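Long-range contacts in 1,3-alpha-isomaltosidase (Kribbella flavida DSM 17836, PDB 5X3I), which hydrolyses the alpha-1,3-glucosidic linkages of the cyclic tetrasaccharide cyclobis-(1-6)-alpha-nigerosyl inside the cell, releasing isomaltose: residues G289-L294 / R646-D651; E293-V298 / G512-T517; W451-R456 / R502-L507. The protein carries 1 engineered substitution. One frame throughout, in Å; residues are numbered along the deposited sequence.

Contact 1: G289-L294 / R646-D651; sequences GRAEEL and RTIATD
Ile648, on the last turns of helix 622-650, presses its side chain into the extended chain 289-294 between helix 277-288 and strand 302-304. The packing is closest at Ile648 CD1, which lies 3.5 Å from Glu293 N and equally near Glu292 C, while Ile648 CG1 rests 4.0 Å from Ala291 CB and CG2 abuts the Ala291 carbonyl. Glu293 closes the outer, solvent-facing side more loosely: its aliphatic CG touches Ile648 CD1 at 3.7 Å, and Glu293 itself is exposed. Beyond the helix end, where Asp651 takes a positive phi, Arg290 grips the carboxylate side-on. Arg290 NE meets the syn lone pair of Asp651 OD1 at 2.8 Å, in the guanidinium plane and almost straight at 179°; Arg290 NH2 reaches Asp651 OD2 at 2.9 Å, more bent. CG anti to the backbone N (chi1 179°) sends the arginine chain out to the helix end, and the bend at chi3 turns the guanidinium nearly coplanar with the carboxylate. A leucine in place of Arg290 would probably leave the carboxylate of buried Asp651 without its countercharge. One guanidinium thus bridges the carboxylates of Asp651 and Asp286, with Thr282 a further partner of OD2, tying the end of helix 622-650 to helix 277-288.

Contact 2: E293-V298 / G512-T517; sequences ELPGWV and GKAPVT
Val516 meets Trp297 and Pro295 at the N-terminal end of the strands of the family 31 TIM barrel, where the chain 293-298 heading for strand 302-304 packs on the chain 512-517 between helix 496-510 and strand 517-519. No hydrogen bond crosses between the segments, so the contact is wholly apolar, and Val516, Leu294 and Ala514 bury the most surface in it.

The CB of Val516 is directed toward the 293-298 chain, and both methyls make contacts. A chi1 of 177° swings Val516 CG1 clear of its own backbone N and to within 3.9 Å of Trp297 CH2, and Val516 CG2 lies 3.8 Å from Trp297 CZ2; both methyls come obliquely from the same side of the ring plane, at its CZ2-CH2 end. The indole and the valine approach from opposite directions. Val298 CG1 lies against one face of the Trp297 ring, toward its rim, and Lys388 makes a cation-pi contact with it. Val298 CG1 also touches Val516 CG2, and Ile531 of the neighbouring strand 531-533 packs on both valines and on Leu294, joining the contact to the barrel wall.

Leu294 reaches across with one branch. Leu294 CD2 stands 4.1 Å from Pro515 CG, beside a proline ring that also has Glu292 and Arg509 against it. Pro515 is the centre of an inverse gamma turn, closed by Val516 N bonding to Ala514 O at 2.7 Å; the kink places Ala514 and Val516 so that both direct their CB atoms at the 293-298 chain.

Ala514 makes the tightest approach. Its methyl lies against the CD-CG side of Pro295, with Ala514 CB 3.5 Å from Pro295 CD, closer than usual van der Waals contact, and about as near to CG.

Contact 3: W451-R456 / R502-L507; sequences WWTEKR and RAFGDL. With GOL (glycerol), chain P; SO4 (sulfate ion), chain I.
Segments 451-456 and 502-507, from helices 446-454 and 496-510 of the TIM barrel and the turn after the first, come nearest at Thr453 and Leu507, whose CA atoms are 6.4 Å apart; no direct hydrogen bond joins them. Phe504 is wrapped by three side chains. Thr453 CG2 sits over the centre of the Phe504 ring, 4.1 Å from the centroid and 6° off the normal, a CH-pi contact. At the rim, Trp452 NE1 approaches Phe504 CZ to 3.7 Å with the ring planes at 88°, neither ring over the other's face, and Arg456 CG meets Phe504 CE1 edge-on at 3.9 Å. A bend at chi2 (79°) folds Arg456 back, putting its NH1 over the centre of the Trp452 indole and 3.0 Å from Trp452 O. Leu507 CD2 lies 3.9 Å from Arg456 CB. Thr453 OG1 donates to Arg449 O and accepts from glycerol O2 at 3.1 Å; the glycerol probably comes from the crystallisation liquor. Beneath, Phe504 meets Phe468 of strand 467-470 edge-to-face, its side chain about 10 Å from that of engineered Ala471, at the position inferred to hold the nucleophile. Apolar packing thus joins these helices, the buried guanidinium bonding to Trp452 O and to Gln393.

Overall arrangement
Contacts 1 and 2 share Glu293 and Leu294, so the chain between helix 277-288 and strand 302-304 first meets the end of helix 622-650 and then the approach to strand 517-519. Their centres are about 13 Å apart, and Glu292 packs on Pro515 between them. Contact 3, joining helices 446-454 and 496-510, is nested along the chain within the loops closed by both. Its centre lies about 16 Å from that of contact 2, where Thr517 packs on Phe504 and Gly505, and about 23 Å from that of contact 1, which it does not touch. Together they link the TIM barrel's entry chain, two of its outer helices and long helix 622-650, which follows its last strand and helix 610-617.

Contact 1: G289-L294 / R646-D651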
ATOM      1  N   GLY A 289       5.181   3.731  16.793  1.00 20.87           N
ATOM      2  CA  GLY A 289       3.762   4.032  16.785  1.00 16.89           C
ATOM      3  C   GLY A 289       2.814   2.854  16.694  1.00 17.22           C
ATOM      4  O   GLY A 289       3.181   1.747  16.289  1.00 13.66           O
ATOM      5  N   ARG A 290       1.565   3.130  17.075  1.00 16.58           N
ATOM      6  CA  ARG A 290       0.566   2.114  17.361  1.00 15.48           C
ATOM      7  C   ARG A 290      -0.849   2.640  17.036  1.00 15.35           C
ATOM      8  O   ARG A 290      -1.095   3.837  17.092  1.00 15.02           O
ATOM      9  CB  ARG A 290       0.672   1.707  18.837  1.00 17.52           C
ATOM     10  CG  ARG A 290      -0.310   0.675  19.330  1.00 16.36           C
ATOM     11  CD  ARG A 290      -0.167   0.473  20.840  1.00 18.01           C
ATOM     12  NE  ARG A 290       0.963  -0.388  21.188  1.00 19.84           N
ATOM     13  CZ  ARG A 290       2.093   0.042  21.739  1.00 18.33           C
ATOM     14  NH1 ARG A 290       2.270   1.326  22.012  1.00 18.02           N
ATOM     15  NH2 ARG A 290       3.051  -0.823  22.021  1.00 21.49           N
ATOM     16  N   ALA A 291      -1.764   1.742  16.698  1.00 15.94           N
ATOM     17  CA  ALA A 291      -3.134   2.138  16.406  1.00 16.58           C
ATOM     18  C   ALA A 291      -3.789   2.740  17.635  1.00 17.27           C
ATOM     19  O   ALA A 291      -3.420   2.436  18.760  1.00 17.72           O
ATOM     20  CB  ALA A 291      -3.940   0.963  15.921  1.00 15.10           C
ATOM     21  N   GLU A 292      -4.766   3.601  17.390  1.00 19.13           N
ATOM     22  CA  GLU A 292      -5.662   4.064  18.431  1.00 15.62           C
ATOM     23  C   GLU A 292      -7.024   3.475  18.110  1.00 17.38           C
ATOM     24  O   GLU A 292      -7.286   3.110  16.960  1.00 17.94           O
ATOM     25  CB  GLU A 292      -5.713   5.590  18.507  1.00 18.01           C
ATOM     26  CG  GLU A 292      -6.285   6.289  17.285  1.00 18.26           C
ATOM     27  CD  GLU A 292      -6.296   7.815  17.426  1.00 17.47           C
ATOM     28  OE1 GLU A 292      -5.345   8.479  16.966  1.00 21.04           O
ATOM     29  OE2 GLU A 292      -7.265   8.356  17.993  1.00 20.87           O
ATOM     30  N   GLU A 293      -7.864   3.327  19.131  1.00 15.27           N
ATOM     31  CA  GLU A 293      -9.162   2.707  18.944  1.00 16.04           C
ATOM     32  C   GLU A 293     -10.003   3.571  18.023  1.00 14.16           C
ATOM     33  O   GLU A 293     -10.161   4.757  18.253  1.00 15.79           O
ATOM     34  CB  GLU A 293      -9.884   2.512  20.287  1.00 14.66           C
ATOM     35  CG  GLU A 293      -9.201   1.547  21.222  1.00 14.51           C
ATOM     36  CD  GLU A 293      -9.859   1.481  22.588  1.00 17.59           C
ATOM     37  OE1 GLU A 293     -10.988   1.985  22.749  1.00 24.08           O
ATOM     38  OE2 GLU A 293      -9.240   0.929  23.510  1.00 22.39           O
ATOM     39  N   LEU A 294     -10.481   2.965  16.949  1.00 14.33           N
ATOM     40  CA  LEU A 294     -11.427   3.594  16.052  1.00 14.03           C
ATOM     41  C   LEU A 294     -12.878   3.244  16.462  1.00 15.11           C
ATOM     42  O   LEU A 294     -13.100   2.258  17.158  1.00 14.22           O
ATOM     43  CB  LEU A 294     -11.124   3.177  14.611  1.00 13.20           C
ATOM     44  CG  LEU A 294      -9.704   3.530  14.131  1.00 11.60           C
ATOM     45  CD1 LEU A 294      -9.498   3.020  12.718  1.00 13.01           C
ATOM     46  CD2 LEU A 294      -9.464   5.021  14.204  1.00 13.17           C
ATOM     47  N   ARG A 646      -8.278  -4.891  22.803  1.00 16.32           N
ATOM     48  CA  ARG A 646      -7.256  -5.746  23.414  1.00 18.52           C
ATOM     49  C   ARG A 646      -5.971  -5.740  22.569  1.00 19.10           C
ATOM     50  O   ARG A 646      -4.864  -5.648  23.097  1.00 19.21           O
ATOM     51  CB  ARG A 646      -7.779  -7.173  23.594  1.00 18.72           C
ATOM     52  CG  ARG A 646      -8.829  -7.303  24.699  1.00 19.51           C
ATOM     53  CD  ARG A 646      -9.168  -8.753  25.024  1.00 22.69           C
ATOM     54  NE  ARG A 646      -7.971  -9.566  25.215  1.00 30.17           N
ATOM     55  CZ  ARG A 646      -7.298  -9.679  26.358  1.00 34.39           C
ATOM     56  NH1 ARG A 646      -7.699  -9.030  27.444  1.00 31.92           N
ATOM     57  NH2 ARG A 646      -6.210 -10.443  26.414  1.00 33.84           N
ATOM     58  N   THR A 647      -6.144  -5.810  21.255  1.00 16.90           N
ATOM     59  CA  THR A 647      -5.027  -5.749  20.331  1.00 17.73           C
ATOM     60  C   THR A 647      -4.231  -4.470  20.519  1.00 18.06           C
ATOM     61  O   THR A 647      -3.008  -4.490  20.532  1.00 18.43           O
ATOM     62  CB  THR A 647      -5.503  -5.870  18.885  1.00 15.00           C
ATOM     63  OG1 THR A 647      -5.892  -7.221  18.642  1.00 14.14           O
ATOM     64  CG2 THR A 647      -4.390  -5.476  17.894  1.00 15.89           C
ATOM     65  N   ILE A 648      -4.923  -3.364  20.716  1.00 16.93           N
ATOM     66  CA  ILE A 648      -4.247  -2.093  20.885  1.00 14.86           C
ATOM     67  C   ILE A 648      -3.568  -2.019  22.255  1.00 22.04           C
ATOM     68  O   ILE A 648      -2.500  -1.417  22.399  1.00 22.68           O
ATOM     69  CB  ILE A 648      -5.225  -0.937  20.692  1.00 16.50           C
ATOM     70  CG1 ILE A 648      -5.466  -0.735  19.190  1.00 19.13           C
ATOM     71  CG2 ILE A 648      -4.714   0.348  21.333  1.00 17.47           C
ATOM     72  CD1 ILE A 648      -6.722   0.046  18.862  1.00 16.64           C
ATOM     73  N   ALA A 649      -4.181  -2.646  23.251  1.00 17.83           N
ATOM     74  CA  ALA A 649      -3.613  -2.662  24.591  1.00 18.27           C
ATOM     75  C   ALA A 649      -2.458  -3.647  24.743  1.00 18.77           C
ATOM     76  O   ALA A 649      -1.462  -3.315  25.350  1.00 22.99           O
ATOM     77  CB  ALA A 649      -4.704  -2.974  25.632  1.00 17.33           C
ATOM     78  N   THR A 650      -2.632  -4.877  24.272  1.00 21.39           N
ATOM     79  CA  THR A 650      -1.608  -5.906  24.414  1.00 18.57           C
ATOM     80  C   THR A 650      -0.658  -6.117  23.229  1.00 20.33           C
ATOM     81  O   THR A 650       0.310  -6.857  23.359  1.00 21.42           O
ATOM     82  CB  THR A 650      -2.247  -7.262  24.706  1.00 20.16           C
ATOM     83  OG1 THR A 650      -2.821  -7.786  23.507  1.00 20.73           O
ATOM     84  CG2 THR A 650      -3.312  -7.135  25.799  1.00 20.89           C
ATOM     85  N   ASP A 651      -0.969  -5.502  22.088  1.00 18.46           N
ATOM     86  CA  ASP A 651      -0.258  -5.699  20.816  1.00 18.96           C
ATOM     87  C   ASP A 651      -0.430  -7.094  20.201  1.00 17.54           C
ATOM     88  O   ASP A 651       0.086  -7.353  19.118  1.00 22.34           O
ATOM     89  CB  ASP A 651       1.221  -5.352  20.974  1.00 19.31           C
ATOM     90  CG  ASP A 651       1.413  -3.904  21.285  1.00 19.89           C
ATOM     91  OD1 ASP A 651       0.717  -3.090  20.645  1.00 20.93           O
ATOM     92  OD2 ASP A 651       2.201  -3.571  22.187  1.00 22.57           O
TER

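Contact 2: E293-V298 / G512-T517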
ATOM      1  N   GLU A 293      -7.864   3.327  19.131  1.00 15.27           N
ATOM      2  CA  GLU A 293      -9.162   2.707  18.944  1.00 16.04           C
ATOM      3  C   GLU A 293     -10.003   3.571  18.023  1.00 14.16           C
ATOM      4  O   GLU A 293     -10.161   4.757  18.253  1.00 15.79           O
ATOM      5  CB  GLU A 293      -9.884   2.512  20.287  1.00 14.66           C
ATOM      6  CG  GLU A 293      -9.201   1.547  21.222  1.00 14.51           C
ATOM      7  CD  GLU A 293      -9.859   1.481  22.588  1.00 17.59           C
ATOM      8  OE1 GLU A 293     -10.988   1.985  22.749  1.00 24.08           O
ATOM      9  OE2 GLU A 293      -9.240   0.929  23.510  1.00 22.39           O
ATOM     10  N   LEU A 294     -10.481   2.965  16.949  1.00 14.33           N
ATOM     11  CA  LEU A 294     -11.427   3.594  16.052  1.00 14.03           C
ATOM     12  C   LEU A 294     -12.878   3.244  16.462  1.00 15.11           C
ATOM     13  O   LEU A 294     -13.100   2.258  17.158  1.00 14.22           O
ATOM     14  CB  LEU A 294     -11.124   3.177  14.611  1.00 13.20           C
ATOM     15  CG  LEU A 294      -9.704   3.530  14.131  1.00 11.60           C
ATOM     16  CD1 LEU A 294      -9.498   3.020  12.718  1.00 13.01           C
ATOM     17  CD2 LEU A 294      -9.464   5.021  14.204  1.00 13.17           C
ATOM     18  N   PRO A 295     -13.860   4.051  16.027  1.00 13.67           N
ATOM     19  CA  PRO A 295     -15.251   3.732  16.375  1.00 14.76           C
ATOM     20  C   PRO A 295     -15.690   2.374  15.867  1.00 11.99           C
ATOM     21  O   PRO A 295     -15.245   1.907  14.812  1.00 13.25           O
ATOM     22  CB  PRO A 295     -16.062   4.843  15.687  1.00 14.31           C
ATOM     23  CG  PRO A 295     -15.105   5.942  15.470  1.00 15.13           C
ATOM     24  CD  PRO A 295     -13.766   5.279  15.229  1.00 11.24           C
ATOM     25  N   GLY A 296     -16.586   1.760  16.621  1.00 13.36           N
ATOM     26  CA  GLY A 296     -17.116   0.450  16.294  1.00 12.90           C
ATOM     27  C   GLY A 296     -17.715   0.328  14.911  1.00 12.88           C
ATOM     28  O   GLY A 296     -17.691  -0.754  14.341  1.00 13.61           O
ATOM     29  N   TRP A 297     -18.235   1.425  14.360  1.00 14.83           N
ATOM     30  CA  TRP A 297     -18.903   1.343  13.058  1.00 12.16           C
ATOM     31  C   TRP A 297     -17.977   0.930  11.907  1.00 13.42           C
ATOM     32  O   TRP A 297     -18.470   0.473  10.881  1.00 11.09           O
ATOM     33  CB  TRP A 297     -19.607   2.666  12.691  1.00 15.57           C
ATOM     34  CG  TRP A 297     -18.737   3.896  12.517  1.00 12.66           C
ATOM     35  CD1 TRP A 297     -18.567   4.909  13.415  1.00 12.15           C
ATOM     36  CD2 TRP A 297     -17.964   4.261  11.358  1.00 11.68           C
ATOM     37  NE1 TRP A 297     -17.732   5.872  12.898  1.00 14.13           N
ATOM     38  CE2 TRP A 297     -17.349   5.497  11.637  1.00 11.15           C
ATOM     39  CE3 TRP A 297     -17.739   3.667  10.117  1.00 11.64           C
ATOM     40  CZ2 TRP A 297     -16.517   6.136  10.730  1.00 12.81           C
ATOM     41  CZ3 TRP A 297     -16.918   4.315   9.211  1.00 14.65           C
ATOM     42  CH2 TRP A 297     -16.317   5.530   9.521  1.00 12.99           C
ATOM     43  N   VAL A 298     -16.655   1.057  12.075  1.00 12.86           N
ATOM     44  CA  VAL A 298     -15.743   0.645  10.998  1.00 11.29           C
ATOM     45  C   VAL A 298     -15.825  -0.861  10.781  1.00 14.45           C
ATOM     46  O   VAL A 298     -15.454  -1.359   9.721  1.00 14.87           O
ATOM     47  CB  VAL A 298     -14.253   1.045  11.254  1.00 10.34           C
ATOM     48  CG1 VAL A 298     -14.140   2.520  11.547  1.00  9.95           C
ATOM     49  CG2 VAL A 298     -13.621   0.207  12.368  1.00 11.83           C
ATOM     50  N   GLY A 512     -13.285  17.194  15.392  1.00 19.99           N
ATOM     51  CA  GLY A 512     -13.918  16.478  16.486  1.00 17.93           C
ATOM     52  C   GLY A 512     -14.341  15.066  16.133  1.00 19.15           C
ATOM     53  O   GLY A 512     -15.111  14.451  16.861  1.00 21.34           O
ATOM     54  N   LYS A 513     -13.807  14.538  15.035  1.00 16.40           N
ATOM     55  CA  LYS A 513     -14.177  13.216  14.558  1.00 14.73           C
ATOM     56  C   LYS A 513     -12.992  12.256  14.601  1.00 14.44           C
ATOM     57  O   LYS A 513     -11.854  12.682  14.592  1.00 17.03           O
ATOM     58  CB  LYS A 513     -14.723  13.285  13.138  1.00 15.68           C
ATOM     59  CG  LYS A 513     -15.963  14.142  12.997  1.00 18.21           C
ATOM     60  CD  LYS A 513     -16.579  13.996  11.634  1.00 19.34           C
ATOM     61  CE  LYS A 513     -17.723  13.009  11.658  1.00 19.12           C
ATOM     62  NZ  LYS A 513     -18.572  13.153  10.459  1.00 18.26           N
ATOM     63  N   ALA A 514     -13.277  10.965  14.649  1.00 15.02           N
ATOM     64  CA  ALA A 514     -12.232   9.943  14.666  1.00 15.65           C
ATOM     65  C   ALA A 514     -11.420   9.942  13.369  1.00 14.75           C
ATOM     66  O   ALA A 514     -11.959  10.205  12.298  1.00 12.20           O
ATOM     67  CB  ALA A 514     -12.834   8.588  14.899  1.00 13.84           C
ATOM     68  N   PRO A 515     -10.111   9.641  13.474  1.00 14.92           N
ATOM     69  CA  PRO A 515      -9.198   9.765  12.334  1.00 13.57           C
ATOM     70  C   PRO A 515      -9.367   8.609  11.369  1.00 15.64           C
ATOM     71  O   PRO A 515      -8.430   7.822  11.198  1.00 13.21           O
ATOM     72  CB  PRO A 515      -7.810   9.736  12.990  1.00 13.81           C
ATOM     73  CG  PRO A 515      -8.007   8.848  14.197  1.00 15.31           C
ATOM     74  CD  PRO A 515      -9.418   9.168  14.686  1.00 13.62           C
ATOM     75  N   VAL A 516     -10.528   8.503  10.729  1.00 13.87           N
ATOM     76  CA  VAL A 516     -10.727   7.362   9.884  1.00 11.17           C
ATOM     77  C   VAL A 516     -10.277   7.759   8.489  1.00 12.17           C
ATOM     78  O   VAL A 516     -11.033   8.312   7.723  1.00 13.90           O
ATOM     79  CB  VAL A 516     -12.237   6.924   9.861  1.00 12.04           C
ATOM     80  CG1 VAL A 516     -12.459   5.761   8.913  1.00 10.25           C
ATOM     81  CG2 VAL A 516     -12.729   6.572  11.262  1.00 12.34           C
ATOM     82  N   THR A 517      -9.090   7.288   8.127  1.00 12.56           N
ATOM     83  CA  THR A 517      -8.536   7.415   6.793  1.00 11.94           C
ATOM     84  C   THR A 517      -8.513   5.970   6.327  1.00 13.37           C
ATOM     85  O   THR A 517      -8.520   5.060   7.150  1.00 12.66           O
ATOM     86  CB  THR A 517      -7.099   8.051   6.759  1.00 11.17           C
ATOM     87  OG1 THR A 517      -6.271   7.422   7.739  1.00 11.60           O
ATOM     88  CG2 THR A 517      -7.143   9.546   7.054  1.00 11.49           C
TER

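Contact 3: W451-R456 / R502-L507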
ATOM      1  N   TRP A 451      -2.538  23.768   5.080  1.00 14.10           N
ATOM      2  CA  TRP A 451      -2.989  24.405   3.844  1.00 13.89           C
ATOM      3  C   TRP A 451      -3.748  23.445   2.934  1.00 13.15           C
ATOM      4  O   TRP A 451      -4.818  23.770   2.438  1.00 12.27           O
ATOM      5  CB  TRP A 451      -1.796  24.997   3.087  1.00 14.00           C
ATOM      6  CG  TRP A 451      -2.185  25.827   1.902  1.00 13.79           C
ATOM      7  CD1 TRP A 451      -2.584  27.130   1.913  1.00 14.55           C
ATOM      8  CD2 TRP A 451      -2.204  25.414   0.536  1.00 11.93           C
ATOM      9  NE1 TRP A 451      -2.853  27.553   0.642  1.00 13.36           N
ATOM     10  CE2 TRP A 451      -2.631  26.518  -0.225  1.00 14.67           C
ATOM     11  CE3 TRP A 451      -1.907  24.220  -0.119  1.00 12.45           C
ATOM     12  CZ2 TRP A 451      -2.760  26.464  -1.603  1.00 15.18           C
ATOM     13  CZ3 TRP A 451      -2.036  24.168  -1.493  1.00 14.26           C
ATOM     14  CH2 TRP A 451      -2.454  25.283  -2.220  1.00 14.84           C
ATOM     15  N   TRP A 452      -3.187  22.262   2.726  1.00 11.72           N
ATOM     16  CA  TRP A 452      -3.802  21.253   1.867  1.00 13.76           C
ATOM     17  C   TRP A 452      -5.162  20.775   2.402  1.00 11.68           C
ATOM     18  O   TRP A 452      -6.149  20.756   1.675  1.00  9.94           O
ATOM     19  CB  TRP A 452      -2.871  20.048   1.708  1.00 12.06           C
ATOM     20  CG  TRP A 452      -3.350  19.014   0.732  1.00 10.11           C
ATOM     21  CD1 TRP A 452      -3.845  17.786   1.020  1.00  9.64           C
ATOM     22  CD2 TRP A 452      -3.344  19.119  -0.694  1.00  8.96           C
ATOM     23  NE1 TRP A 452      -4.156  17.115  -0.139  1.00 12.84           N
ATOM     24  CE2 TRP A 452      -3.861  17.919  -1.204  1.00 10.90           C
ATOM     25  CE3 TRP A 452      -2.952  20.113  -1.586  1.00 13.85           C
ATOM     26  CZ2 TRP A 452      -3.995  17.682  -2.575  1.00 14.56           C
ATOM     27  CZ3 TRP A 452      -3.100  19.883  -2.950  1.00 14.84           C
ATOM     28  CH2 TRP A 452      -3.613  18.676  -3.427  1.00 13.06           C
ATOM     29  N   THR A 453      -5.183  20.383   3.669  1.00 12.96           N
ATOM     30  CA  THR A 453      -6.390  19.846   4.275  1.00 12.32           C
ATOM     31  C   THR A 453      -7.451  20.935   4.473  1.00 13.50           C
ATOM     32  O   THR A 453      -8.643  20.631   4.498  1.00 13.40           O
ATOM     33  CB  THR A 453      -6.100  19.150   5.632  1.00 12.61           C
ATOM     34  OG1 THR A 453      -5.466  20.062   6.530  1.00 14.15           O
ATOM     35  CG2 THR A 453      -5.190  17.925   5.430  1.00 14.33           C
ATOM     36  N   GLU A 454      -7.027  22.193   4.590  1.00 12.99           N
ATOM     37  CA  GLU A 454      -7.977  23.289   4.799  1.00 13.43           C
ATOM     38  C   GLU A 454      -8.994  23.350   3.662  1.00 12.37           C
ATOM     39  O   GLU A 454     -10.125  23.728   3.866  1.00 13.09           O
ATOM     40  CB  GLU A 454      -7.262  24.638   4.930  1.00 13.72           C
ATOM     41  CG  GLU A 454      -8.172  25.789   5.337  1.00 15.36           C
ATOM     42  CD  GLU A 454      -8.719  25.670   6.758  1.00 16.67           C
ATOM     43  OE1 GLU A 454      -8.257  24.812   7.538  1.00 19.30           O
ATOM     44  OE2 GLU A 454      -9.618  26.456   7.096  1.00 23.10           O
ATOM     45  N   LYS A 455      -8.579  22.953   2.467  1.00 13.91           N
ATOM     46  CA  LYS A 455      -9.474  22.947   1.316  1.00 14.98           C
ATOM     47  C   LYS A 455     -10.598  21.922   1.478  1.00 13.30           C
ATOM     48  O   LYS A 455     -11.677  22.082   0.905  1.00 12.24           O
ATOM     49  CB  LYS A 455      -8.675  22.670   0.034  1.00 14.14           C
ATOM     50  CG  LYS A 455      -7.521  23.661  -0.172  1.00 14.01           C
ATOM     51  CD  LYS A 455      -6.885  23.539  -1.542  1.00 15.32           C
ATOM     52  CE  LYS A 455      -5.709  24.521  -1.684  1.00 16.40           C
ATOM     53  NZ  LYS A 455      -6.109  25.920  -1.402  1.00 15.76           N
ATOM     54  N   ARG A 456     -10.332  20.881   2.264  1.00 12.02           N
ATOM     55  CA  ARG A 456     -11.304  19.831   2.525  1.00 11.17           C
ATOM     56  C   ARG A 456     -12.136  20.059   3.808  1.00 13.85           C
ATOM     57  O   ARG A 456     -13.052  19.284   4.099  1.00 12.11           O
ATOM     58  CB  ARG A 456     -10.597  18.477   2.622  1.00 11.02           C
ATOM     59  CG  ARG A 456     -10.054  17.913   1.303  1.00 12.46           C
ATOM     60  CD  ARG A 456      -8.730  18.532   0.859  1.00 10.62           C
ATOM     61  NE  ARG A 456      -8.274  17.853  -0.348  1.00 11.82           N
ATOM     62  CZ  ARG A 456      -7.371  18.315  -1.204  1.00 13.33           C
ATOM     63  NH1 ARG A 456      -6.761  19.482  -1.005  1.00 11.66           N
ATOM     64  NH2 ARG A 456      -7.080  17.587  -2.271  1.00 14.43           N
ATOM     65  N   ARG A 502      -1.640  10.692   8.018  1.00 12.52           N
ATOM     66  CA  ARG A 502      -1.618  11.505   9.223  1.00 10.33           C
ATOM     67  C   ARG A 502      -2.302  12.858   8.993  1.00 13.07           C
ATOM     68  O   ARG A 502      -3.039  13.338   9.849  1.00 12.63           O
ATOM     69  CB  ARG A 502      -0.166  11.701   9.692  1.00 11.62           C
ATOM     70  CG  ARG A 502       0.024  12.566  10.932  1.00 13.77           C
ATOM     71  CD  ARG A 502       0.413  13.994  10.567  1.00 13.75           C
ATOM     72  NE  ARG A 502       0.613  14.825  11.746  1.00 15.86           N
ATOM     73  CZ  ARG A 502       1.775  14.998  12.364  1.00 18.25           C
ATOM     74  NH1 ARG A 502       1.840  15.781  13.434  1.00 20.06           N
ATOM     75  NH2 ARG A 502       2.869  14.398  11.921  1.00 17.23           N
ATOM     76  N   ALA A 503      -2.040  13.469   7.841  1.00 14.53           N
ATOM     77  CA  ALA A 503      -2.613  14.776   7.538  1.00 12.95           C
ATOM     78  C   ALA A 503      -4.143  14.719   7.554  1.00 10.52           C
ATOM     79  O   ALA A 503      -4.783  15.574   8.130  1.00 11.80           O
ATOM     80  CB  ALA A 503      -2.121  15.286   6.211  1.00 11.94           C
ATOM     81  N   PHE A 504      -4.729  13.709   6.926  1.00 12.70           N
ATOM     82  CA  PHE A 504      -6.183  13.655   6.906  1.00 12.29           C
ATOM     83  C   PHE A 504      -6.756  13.098   8.215  1.00 11.61           C
ATOM     84  O   PHE A 504      -7.856  13.490   8.626  1.00 12.18           O
ATOM     85  CB  PHE A 504      -6.657  12.900   5.666  1.00 12.54           C
ATOM     86  CG  PHE A 504      -6.579  13.756   4.425  1.00 15.06           C
ATOM     87  CD1 PHE A 504      -7.636  14.580   4.067  1.00 14.33           C
ATOM     88  CD2 PHE A 504      -5.413  13.815   3.675  1.00 10.93           C
ATOM     89  CE1 PHE A 504      -7.550  15.421   2.963  1.00 11.87           C
ATOM     90  CE2 PHE A 504      -5.332  14.659   2.572  1.00 11.68           C
ATOM     91  CZ  PHE A 504      -6.406  15.449   2.214  1.00 10.61           C
ATOM     92  N   GLY A 505      -5.988  12.260   8.903  1.00 10.84           N
ATOM     93  CA  GLY A 505      -6.329  11.883  10.266  1.00 10.08           C
ATOM     94  C   GLY A 505      -6.501  13.124  11.135  1.00 13.33           C
ATOM     95  O   GLY A 505      -7.500  13.268  11.848  1.00 14.88           O
ATOM     96  N   ASP A 506      -5.542  14.037  11.040  1.00 11.72           N
ATOM     97  CA  ASP A 506      -5.546  15.266  11.825  1.00 12.63           C
ATOM     98  C   ASP A 506      -6.690  16.217  11.453  1.00 12.61           C
ATOM     99  O   ASP A 506      -7.241  16.873  12.324  1.00 12.99           O
ATOM    100  CB  ASP A 506      -4.211  16.002  11.689  1.00 12.34           C
ATOM    101  CG  ASP A 506      -3.127  15.427  12.598  1.00 14.73           C
ATOM    102  OD1 ASP A 506      -3.429  14.522  13.402  1.00 15.04           O
ATOM    103  OD2 ASP A 506      -1.986  15.900  12.517  1.00 16.97           O
ATOM    104  N   LEU A 507      -7.010  16.311  10.167  1.00 11.48           N
ATOM    105  CA  LEU A 507      -8.179  17.080   9.740  1.00 12.27           C
ATOM    106  C   LEU A 507      -9.437  16.601  10.469  1.00 11.92           C
ATOM    107  O   LEU A 507     -10.154  17.394  11.052  1.00 14.79           O
ATOM    108  CB  LEU A 507      -8.388  16.980   8.228  1.00 11.39           C
ATOM    109  CG  LEU A 507      -9.685  17.626   7.733  1.00 13.14           C
ATOM    110  CD1 LEU A 507      -9.688  19.128   8.057  1.00 11.20           C
ATOM    111  CD2 LEU A 507      -9.886  17.377   6.249  1.00 11.65           C
TER
HETATM  112  C1  GOL P 814      -3.507  19.581   8.891  1.00 20.89           C
HETATM  113  O1  GOL P 814      -3.429  18.167   8.721  1.00 14.99           O
HETATM  114  C2  GOL P 814      -4.542  20.142   9.883  1.00 19.75           C
HETATM  115  O2  GOL P 814      -5.892  19.752   9.594  1.00 28.65           O
HETATM  116  C3  GOL P 814      -4.157  19.773  11.312  1.00 25.37           C
HETATM  117  O3  GOL P 814      -4.906  20.532  12.236  1.00 32.07           O
HETATM  118  S   SO4 I 807       5.446  15.371  14.479  1.00 62.07           S
HETATM  119  O1  SO4 I 807       4.464  14.498  15.111  1.00 51.82           O
HETATM  120  O2  SO4 I 807       4.840  16.661  14.168  1.00 40.48           O
HETATM  121  O3  SO4 I 807       6.582  15.563  15.375  1.00 67.80           O
HETATM  122  O4  SO4 I 807       5.913  14.741  13.255  1.00 43.29           O